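PDB 3R6H: enoyl-CoA hydratase, EchA3 from Mycobacterium marinum M, which probably acts as a lyase of lipid metabolism, as expected for a trimeric member of the enoyl-CoA hydratase/isomerase (crotonase) family. Local coordinates for residues G23-L28 and N56-S61; G110-C115 and E145-R150; H119-H124 and S188-A193. All blocks are in the same frame, centred on the assembly; numbering follows the deposited sequence.

Contact 1 (G23-L28 and N56-S61)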
loop_
_atom_site.group_PDB
_atom_site.type_symbol
_atom_site.label_atom_id
_atom_site.label_comp_id
_atom_site.label_asym_id
_atom_site.label_seq_id
_atom_site.Cartn_x
_atom_site.Cartn_y
_atom_site.Cartn_z
ATOM N N GLY A 23 -1.326 18.311 -31.324
ATOM C CA GLY A 23 -1.298 17.650 -32.618
ATOM C C GLY A 23 -0.335 16.483 -32.694
ATOM O O GLY A 23 -0.244 15.834 -33.736
ATOM N N LYS A 24 0.376 16.208 -31.590
ATOM C CA LYS A 24 1.326 15.100 -31.511
ATOM C C LYS A 24 1.063 14.259 -30.240
ATOM O O LYS A 24 -0.017 13.706 -30.103
ATOM C CB LYS A 24 2.750 15.637 -31.571
ATOM C CG LYS A 24 3.004 16.435 -32.863
ATOM C CD LYS A 24 4.407 17.029 -32.911
ATOM C CE LYS A 24 4.581 17.759 -34.246
ATOM N NZ LYS A 24 5.743 18.684 -34.224
ATOM N N VAL A 25 2.029 14.197 -29.318
ATOM C CA VAL A 25 1.903 13.326 -28.138
ATOM C C VAL A 25 1.856 14.124 -26.814
ATOM O O VAL A 25 2.137 13.597 -25.737
ATOM C CB VAL A 25 2.965 12.202 -28.135
ATOM C CG1 VAL A 25 2.679 11.219 -29.291
ATOM C CG2 VAL A 25 4.388 12.763 -28.213
ATOM N N ASN A 26 1.438 15.382 -26.901
ATOM C CA ASN A 26 1.236 16.260 -25.736
ATOM C C ASN A 26 2.442 16.301 -24.792
ATOM O O ASN A 26 2.288 16.244 -23.566
ATOM C CB ASN A 26 -0.014 15.838 -24.916
ATOM C CG ASN A 26 -1.327 16.064 -25.650
ATOM O OD1 ASN A 26 -1.439 16.931 -26.536
ATOM N ND2 ASN A 26 -2.340 15.276 -25.281
ATOM N N VAL A 27 3.637 16.422 -25.349
ATOM C CA VAL A 27 4.816 16.554 -24.489
ATOM C C VAL A 27 4.682 17.762 -23.576
ATOM O O VAL A 27 4.181 18.827 -23.969
ATOM C CB VAL A 27 6.157 16.594 -25.265
ATOM C CG1 VAL A 27 6.438 15.216 -25.956
ATOM C CG2 VAL A 27 6.173 17.751 -26.193
ATOM N N LEU A 28 5.150 17.585 -22.342
ATOM C CA LEU A 28 5.053 18.595 -21.318
ATOM C C LEU A 28 6.313 19.456 -21.301
ATOM O O LEU A 28 6.995 19.553 -20.286
ATOM C CB LEU A 28 4.772 17.927 -19.955
ATOM C CG LEU A 28 3.432 17.172 -19.945
ATOM C CD1 LEU A 28 3.320 16.049 -18.871
ATOM C CD2 LEU A 28 2.279 18.162 -19.809
ATOM N N ASN A 56 -5.458 13.970 -25.712
ATOM C CA ASN A 56 -6.065 13.981 -27.035
ATOM C C ASN A 56 -6.522 12.568 -27.402
ATOM O O ASN A 56 -6.601 11.676 -26.546
ATOM C CB ASN A 56 -5.132 14.654 -28.088
ATOM C CG ASN A 56 -3.842 13.896 -28.354
ATOM O OD1 ASN A 56 -3.733 12.682 -28.111
ATOM N ND2 ASN A 56 -2.846 14.612 -28.903
ATOM N N HIS A 57 -6.856 12.337 -28.663
ATOM C CA HIS A 57 -7.377 11.025 -29.034
ATOM C C HIS A 57 -6.368 9.902 -29.093
ATOM O O HIS A 57 -6.759 8.734 -29.114
ATOM C CB HIS A 57 -8.197 11.115 -30.340
ATOM C CG HIS A 57 -9.606 11.502 -30.083
ATOM N ND1 HIS A 57 -9.968 12.796 -29.775
ATOM C CD2 HIS A 57 -10.736 10.761 -29.995
ATOM C CE1 HIS A 57 -11.268 12.841 -29.541
ATOM N NE2 HIS A 57 -11.757 11.621 -29.672
ATOM N N ARG A 58 -5.085 10.223 -29.124
ATOM C CA ARG A 58 -4.071 9.203 -29.240
ATOM C C ARG A 58 -3.270 8.957 -27.975
ATOM O O ARG A 58 -2.719 7.864 -27.812
ATOM C CB ARG A 58 -3.148 9.529 -30.395
ATOM C CG ARG A 58 -3.901 9.333 -31.731
ATOM C CD ARG A 58 -3.122 9.889 -32.907
ATOM N NE ARG A 58 -2.957 11.337 -32.785
ATOM C CZ ARG A 58 -1.885 11.954 -32.289
ATOM N NH1 ARG A 58 -0.838 11.255 -31.822
ATOM N NH2 ARG A 58 -1.883 13.284 -32.231
ATOM N N VAL A 59 -3.182 9.970 -27.107
ATOM C CA VAL A 59 -2.379 9.862 -25.872
ATOM C C VAL A 59 -2.965 10.710 -24.763
ATOM O O VAL A 59 -3.649 11.683 -25.014
ATOM C CB VAL A 59 -0.897 10.376 -26.040
ATOM C CG1 VAL A 59 -0.134 9.632 -27.175
ATOM C CG2 VAL A 59 -0.844 11.915 -26.262
ATOM N N PHE A 60 -2.647 10.380 -23.511
ATOM C CA PHE A 60 -2.757 11.368 -22.461
ATOM C C PHE A 60 -1.566 12.340 -22.595
ATOM O O PHE A 60 -1.733 13.511 -22.960
ATOM C CB PHE A 60 -2.810 10.742 -21.071
ATOM C CG PHE A 60 -2.966 11.761 -19.986
ATOM C CD1 PHE A 60 -4.126 12.543 -19.922
ATOM C CD2 PHE A 60 -1.976 11.953 -19.032
ATOM C CE1 PHE A 60 -4.281 13.528 -18.921
ATOM C CE2 PHE A 60 -2.115 12.926 -18.048
ATOM C CZ PHE A 60 -3.264 13.718 -17.981
ATOM N N SER A 61 -0.362 11.834 -22.340
ATOM C CA SER A 61 0.875 12.560 -22.617
ATOM C C SER A 61 2.050 11.591 -22.681
ATOM O O SER A 61 2.146 10.663 -21.884
ATOM C CB SER A 61 1.128 13.637 -21.569
ATOM O OG SER A 61 2.422 14.232 -21.732
#

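Contact 2 (G110-C115 and E145-R150)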
loop_
_atom_site.group_PDB
_atom_site.type_symbol
_atom_site.label_atom_id
_atom_site.label_comp_id
_atom_site.label_asym_id
_atom_site.label_seq_id
_atom_site.Cartn_x
_atom_site.Cartn_y
_atom_site.Cartn_z
ATOM N N GLY A 110 3.961 12.088 -18.148
ATOM C CA GLY A 110 2.541 11.906 -18.399
ATOM C C GLY A 110 1.904 11.032 -17.318
ATOM O O GLY A 110 0.775 11.274 -16.890
ATOM N N ALA A 111 2.632 10.002 -16.904
ATOM C CA ALA A 111 2.187 9.150 -15.790
ATOM C C ALA A 111 2.187 9.909 -14.456
ATOM O O ALA A 111 1.308 9.716 -13.611
ATOM C CB ALA A 111 3.085 7.862 -15.711
ATOM N N PHE A 112 3.186 10.744 -14.224
ATOM C CA PHE A 112 3.212 11.514 -12.979
ATOM C C PHE A 112 2.070 12.519 -12.942
ATOM O O PHE A 112 1.446 12.685 -11.892
ATOM C CB PHE A 112 4.570 12.179 -12.734
ATOM C CG PHE A 112 5.737 11.275 -12.960
ATOM C CD1 PHE A 112 5.713 9.927 -12.574
ATOM C CD2 PHE A 112 6.885 11.768 -13.565
ATOM C CE1 PHE A 112 6.785 9.086 -12.835
ATOM C CE2 PHE A 112 7.956 10.936 -13.824
ATOM C CZ PHE A 112 7.933 9.598 -13.466
ATOM N N LEU A 113 1.778 13.151 -14.089
ATOM C CA LEU A 113 0.624 14.038 -14.218
ATOM C C LEU A 113 -0.692 13.269 -13.947
ATOM O O LEU A 113 -1.555 13.766 -13.205
ATOM C CB LEU A 113 0.619 14.725 -15.607
ATOM C CG LEU A 113 -0.491 15.742 -15.844
ATOM C CD1 LEU A 113 -0.318 16.857 -14.846
ATOM C CD2 LEU A 113 -0.447 16.304 -17.293
ATOM N N LEU A 114 -0.824 12.077 -14.538
ATOM C CA LEU A 114 -1.989 11.210 -14.339
ATOM C C LEU A 114 -2.197 10.957 -12.827
ATOM O O LEU A 114 -3.311 11.040 -12.320
ATOM C CB LEU A 114 -1.789 9.876 -15.093
ATOM C CG LEU A 114 -2.748 8.747 -14.760
ATOM C CD1 LEU A 114 -4.173 9.155 -15.193
ATOM C CD2 LEU A 114 -2.233 7.454 -15.446
ATOM N N CYS A 115 -1.096 10.692 -12.114
ATOM C CA CYS A 115 -1.124 10.436 -10.666
ATOM C C CYS A 115 -1.323 11.697 -9.795
ATOM O O CYS A 115 -1.333 11.606 -8.549
ATOM C CB CYS A 115 0.170 9.769 -10.256
ATOM S SG CYS A 115 0.282 8.040 -10.766
ATOM N N GLU A 145 8.006 10.558 -5.303
ATOM C CA GLU A 145 7.019 10.835 -4.250
ATOM C C GLU A 145 5.587 10.785 -4.806
ATOM O O GLU A 145 4.660 10.318 -4.133
ATOM C CB GLU A 145 7.308 12.185 -3.603
ATOM C CG GLU A 145 8.626 12.230 -2.811
ATOM C CD GLU A 145 8.609 11.512 -1.509
ATOM O OE1 GLU A 145 7.521 11.172 -0.970
ATOM O OE2 GLU A 145 9.730 11.246 -0.982
ATOM N N VAL A 146 5.406 11.266 -6.021
ATOM C CA VAL A 146 4.117 11.190 -6.706
ATOM C C VAL A 146 3.701 9.724 -6.906
ATOM O O VAL A 146 2.569 9.349 -6.566
ATOM C CB VAL A 146 4.146 11.922 -8.060
ATOM C CG1 VAL A 146 2.919 11.604 -8.883
ATOM C CG2 VAL A 146 4.270 13.481 -7.874
ATOM N N LEU A 147 4.639 8.888 -7.365
ATOM C CA LEU A 147 4.357 7.461 -7.511
ATOM C C LEU A 147 4.049 6.809 -6.162
ATOM O O LEU A 147 3.104 6.039 -6.045
ATOM C CB LEU A 147 5.495 6.718 -8.202
ATOM C CG LEU A 147 5.798 7.075 -9.655
ATOM C CD1 LEU A 147 7.021 6.293 -10.090
ATOM C CD2 LEU A 147 4.578 6.825 -10.584
ATOM N N LYS A 148 4.850 7.122 -5.144
ATOM C CA LYS A 148 4.720 6.460 -3.837
ATOM C C LYS A 148 3.376 6.793 -3.211
ATOM O O LYS A 148 2.812 5.985 -2.483
ATOM C CB LYS A 148 5.820 6.919 -2.899
ATOM C CG LYS A 148 5.989 6.001 -1.687
ATOM C CD LYS A 148 7.169 6.400 -0.863
ATOM C CE LYS A 148 6.838 7.513 0.076
ATOM N NZ LYS A 148 7.876 7.602 1.202
ATOM N N LEU A 149 2.851 7.976 -3.510
ATOM C CA LEU A 149 1.568 8.377 -2.962
ATOM C C LEU A 149 0.406 7.493 -3.450
ATOM O O LEU A 149 -0.614 7.392 -2.746
ATOM C CB LEU A 149 1.241 9.839 -3.333
ATOM C CG LEU A 149 0.024 10.492 -2.691
ATOM C CD1 LEU A 149 0.117 10.643 -1.171
ATOM C CD2 LEU A 149 -0.123 11.901 -3.351
ATOM N N ARG A 150 0.517 6.935 -4.657
ATOM C CA ARG A 150 -0.609 6.223 -5.307
ATOM C C ARG A 150 -0.401 4.735 -5.528
ATOM O O ARG A 150 -1.341 3.959 -5.456
ATOM C CB ARG A 150 -0.996 6.867 -6.641
ATOM C CG ARG A 150 -1.201 8.359 -6.615
ATOM C CD ARG A 150 -2.194 8.795 -5.598
ATOM N NE ARG A 150 -3.607 8.721 -6.008
ATOM C CZ ARG A 150 -4.254 9.667 -6.695
ATOM N NH1 ARG A 150 -5.552 9.567 -6.915
ATOM N NH2 ARG A 150 -3.617 10.743 -7.125
#

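Contact 3 (H119-H124 and S188-A193)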
loop_
_atom_site.group_PDB
_atom_site.type_symbol
_atom_site.label_atom_id
_atom_site.label_comp_id
_atom_site.label_asym_id
_atom_site.label_seq_id
_atom_site.Cartn_x
_atom_site.Cartn_y
_atom_site.Cartn_z
ATOM N N HIS A 119 -9.161 11.515 -9.063
ATOM C CA HIS A 119 -9.846 10.376 -9.661
ATOM C C HIS A 119 -9.325 10.276 -11.091
ATOM O O HIS A 119 -9.296 11.280 -11.836
ATOM C CB HIS A 119 -11.373 10.551 -9.659
ATOM C CG HIS A 119 -12.115 9.345 -10.150
ATOM N ND1 HIS A 119 -12.131 8.162 -9.453
ATOM C CD2 HIS A 119 -12.869 9.137 -11.261
ATOM C CE1 HIS A 119 -12.863 7.272 -10.105
ATOM N NE2 HIS A 119 -13.304 7.829 -11.221
ATOM N N ARG A 120 -8.913 9.065 -11.457
ATOM C CA ARG A 120 -8.241 8.812 -12.724
ATOM C C ARG A 120 -8.965 7.751 -13.538
ATOM O O ARG A 120 -9.075 6.610 -13.104
ATOM C CB ARG A 120 -6.818 8.381 -12.432
ATOM C CG ARG A 120 -5.994 9.367 -11.695
ATOM C CD ARG A 120 -4.816 8.716 -11.028
ATOM N NE ARG A 120 -5.234 7.758 -10.017
ATOM C CZ ARG A 120 -4.387 6.997 -9.329
ATOM N NH1 ARG A 120 -3.072 7.060 -9.588
ATOM N NH2 ARG A 120 -4.836 6.155 -8.419
ATOM N N VAL A 121 -9.466 8.142 -14.714
ATOM C CA VAL A 121 -10.264 7.291 -15.606
ATOM C C VAL A 121 -9.434 6.970 -16.865
ATOM O O VAL A 121 -8.907 7.886 -17.523
ATOM C CB VAL A 121 -11.566 7.987 -16.032
ATOM C CG1 VAL A 121 -12.404 7.057 -16.891
ATOM C CG2 VAL A 121 -12.389 8.461 -14.804
ATOM N N ALA A 122 -9.355 5.691 -17.206
ATOM C CA ALA A 122 -8.668 5.209 -18.409
ATOM C C ALA A 122 -9.405 4.060 -19.048
ATOM O O ALA A 122 -10.276 3.436 -18.446
ATOM C CB ALA A 122 -7.207 4.767 -18.090
ATOM N N ALA A 123 -9.053 3.788 -20.302
ATOM C CA ALA A 123 -9.564 2.615 -20.987
ATOM C C ALA A 123 -8.623 1.431 -20.825
ATOM O O ALA A 123 -7.422 1.595 -20.572
ATOM C CB ALA A 123 -9.726 2.924 -22.485
ATOM N N HIS A 124 -9.164 0.244 -21.038
ATOM C CA HIS A 124 -8.407 -0.987 -20.804
ATOM C C HIS A 124 -7.022 -1.042 -21.445
ATOM O O HIS A 124 -6.064 -1.535 -20.811
ATOM C CB HIS A 124 -9.219 -2.205 -21.254
ATOM C CG HIS A 124 -8.390 -3.456 -21.356
ATOM N ND1 HIS A 124 -7.675 -3.785 -22.494
ATOM C CD2 HIS A 124 -8.136 -4.428 -20.455
ATOM C CE1 HIS A 124 -7.026 -4.922 -22.287
ATOM N NE2 HIS A 124 -7.299 -5.336 -21.060
ATOM N N SER A 188 -16.286 11.646 -21.329
ATOM C CA SER A 188 -17.623 11.866 -20.798
ATOM C C SER A 188 -17.759 11.331 -19.368
ATOM O O SER A 188 -18.377 12.005 -18.526
ATOM C CB SER A 188 -18.720 11.330 -21.739
ATOM O OG SER A 188 -18.628 9.952 -21.945
ATOM N N ARG A 189 -17.151 10.173 -19.073
ATOM C CA ARG A 189 -17.221 9.628 -17.717
ATOM C C ARG A 189 -16.410 10.508 -16.734
ATOM O O ARG A 189 -16.869 10.770 -15.618
ATOM C CB ARG A 189 -16.784 8.172 -17.651
ATOM C CG ARG A 189 -16.686 7.624 -16.251
ATOM C CD ARG A 189 -18.014 7.509 -15.521
ATOM N NE ARG A 189 -17.676 7.248 -14.139
ATOM C CZ ARG A 189 -18.171 7.836 -13.062
ATOM N NH1 ARG A 189 -19.221 8.657 -13.118
ATOM N NH2 ARG A 189 -17.660 7.490 -11.876
ATOM N N ALA A 190 -15.245 11.011 -17.165
ATOM C CA ALA A 190 -14.463 11.921 -16.319
ATOM C C ALA A 190 -15.258 13.186 -15.976
ATOM O O ALA A 190 -15.266 13.646 -14.815
ATOM C CB ALA A 190 -13.121 12.270 -17.003
ATOM N N GLU A 191 -15.965 13.721 -16.969
ATOM C CA GLU A 191 -16.811 14.909 -16.757
ATOM C C GLU A 191 -17.990 14.596 -15.824
ATOM O O GLU A 191 -18.288 15.387 -14.922
ATOM C CB GLU A 191 -17.290 15.475 -18.119
ATOM C CG GLU A 191 -16.167 16.048 -18.923
ATOM C CD GLU A 191 -16.496 16.343 -20.391
ATOM O OE1 GLU A 191 -17.502 15.822 -20.892
ATOM O OE2 GLU A 191 -15.698 17.028 -21.043
ATOM N N GLU A 192 -18.625 13.423 -15.989
ATOM C CA GLU A 192 -19.683 12.987 -15.095
ATOM C C GLU A 192 -19.173 12.869 -13.667
ATOM O O GLU A 192 -19.818 13.314 -12.712
ATOM C CB GLU A 192 -20.258 11.640 -15.547
ATOM C CG GLU A 192 -21.538 11.199 -14.805
ATOM C CD GLU A 192 -22.007 9.773 -15.170
ATOM O OE1 GLU A 192 -21.206 8.779 -15.145
ATOM O OE2 GLU A 192 -23.220 9.634 -15.468
ATOM N N ALA A 193 -18.012 12.237 -13.510
ATOM C CA ALA A 193 -17.459 12.050 -12.164
ATOM C C ALA A 193 -17.145 13.383 -11.500
ATOM O O ALA A 193 -17.365 13.540 -10.302
ATOM C CB ALA A 193 -16.191 11.158 -12.209
#

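Contact 1 (G23-L28 and N56-S61)
Arg58 and Asn56 converge on the carbonyl of Lys24. The guanidinium of Arg58 brings its edge to that oxygen: NH2 lies 2.9 Å from Lys24 O, in the carbonyl plane and on a lone pair, while NH1 adds a weak bond. Asn56 ND2 comes from above the same plane, 3.2 Å from Lys24 O, with the oxygen close to its own amide plane. The other end of the Asn56 amide is occupied too: OD1 accepts from Arg58 N, an Asx turn, and from Val59 N, which widens it to an Asx motif and fixes the rotation of the group. Asn26 slides past Asn56 in the opposite direction, their amide planes 46° apart, and sends ND2 to Phe60 O at 3.0 Å along a nearly straight N-H (169°). Ser61 OG donates to Asn26 O at 2.7 Å from above the carbonyl plane and also meets Leu28 CD1. Between these polar ties Val25 CG1 touches Val59 CG1 at 3.9 Å. Both segments are loops following strands 15-20 and 50-54; Leu28 and Phe60 pack on helix 109-114, Phe60 also on strand 98-102, and Asn26 leans on helix 30-46.

Contact 2 (G110-C115 and E145-R150)
Residues 110-115 and 145-150 come nearest at Phe112 and Val146, whose CA atoms are 6.3 Å apart, near enough for side chains of one helix to reach the backbone of the other. Val146 points toward its partner helix. With CG1 anti to the backbone N (chi1 168°), this methyl rests against both Phe112 O at 3.5 Å and Cys115 CB at 3.6 Å. Leu147 starts off to one side, but its branched end swings in against the rim of the Phe112 ring: CD2 sits in the ring plane, 3.9 Å from both CD1 and CE1 of Phe112, so the leucine meets an edge and not a face. One turn on, Arg150 folds back through bends at chi2 and chi3, laying CG 4.1 Å from Cys115 CB. Its NH2 then reaches Cys115 O at 2.8 Å, a weak bond because the N-H is bent to 118°; the stronger partner of this nitrogen is Gly117 O. The guanidinium thus holds the chain where it leaves helix 109-114. Helices 75-92 and 214-225 also pack on Val146, and Arg150 O accepts from Ser154 OG of the second subunit. Such a buried helix pair belongs to the core of the crotonase fold, in which the start of the first helix typically borders the oxyanion hole.

Contact 3 (H119-H124 and S188-A193)
Arg189 NH1, on the helix side of the contact with His119, is gripped by two carboxylates: Glu192 OE1, 2.8 Å from Arg189 NH1, and Glu196 one turn further on. The bond to Glu192 uses the anti side of its carboxylate, out of the carboxylate plane, and the N-H is fairly straight at 150°. Arg189 NE makes a further salt bridge to Glu179, and the other oxygen of that carboxylate is hydrogen-bonded to His119 NE2. Glu179 therefore stands as a polar bridge from strand to helix, and its negative charge would be expected to ease the approach of His119 NE2 and Arg189 NH2, which come within 4.4 Å of each other. The remaining contact is apolar and loose. His119 carries its ring anti to the backbone N (chi1 -175°), which extends it toward the helix until CD2 meets Ala193 CB at 4.0 Å. The same Ala193 methyl lies over one face of the Arg189 guanidinium, offset toward the rim. Two residues along the strand, Val121 splits its branches: CG2 rests 4.3 Å from Ala190 CA, and CG1 approaches the aliphatic CG of Arg189. The axes of strand 119-122 and segment 188-193 approach to 8.8 Å, nearly antiparallel (159°), with Ala190 and Ala193 both taking part in the contact. Strand 119-122 pairs with strand 98-102 in the main sheet, helix 186-198 packs on one side of that sheet, running against strand 119-122 and with Ala190 also on strand 98-102, and His119 ND1 reaches Gln158 of the second subunit.

The centres of the three contacts lie about 17 to 18 Å apart. Contact 1 touches contact 2 through Phe60, whose CE2 is 3.5 Å from Gly110 O, so the loops rest directly on helix 109-114. Contacts 2 and 3 are joined by the short connection from that helix to strand 119-122. There Arg120 NE and Arg150 NH1 lie 3.6 Å apart beside Asp178, which forms a salt bridge with Arg120 and a long, weak ion pair with Arg150. Both contacts also reach the second subunit. The bound potassium ion is about 4 Å from the Phe112 side chain and about 10 Å from that of Leu28. In crotonase relatives, the oxyanion hole forms between the regions that contacts 1 and 2 bring together.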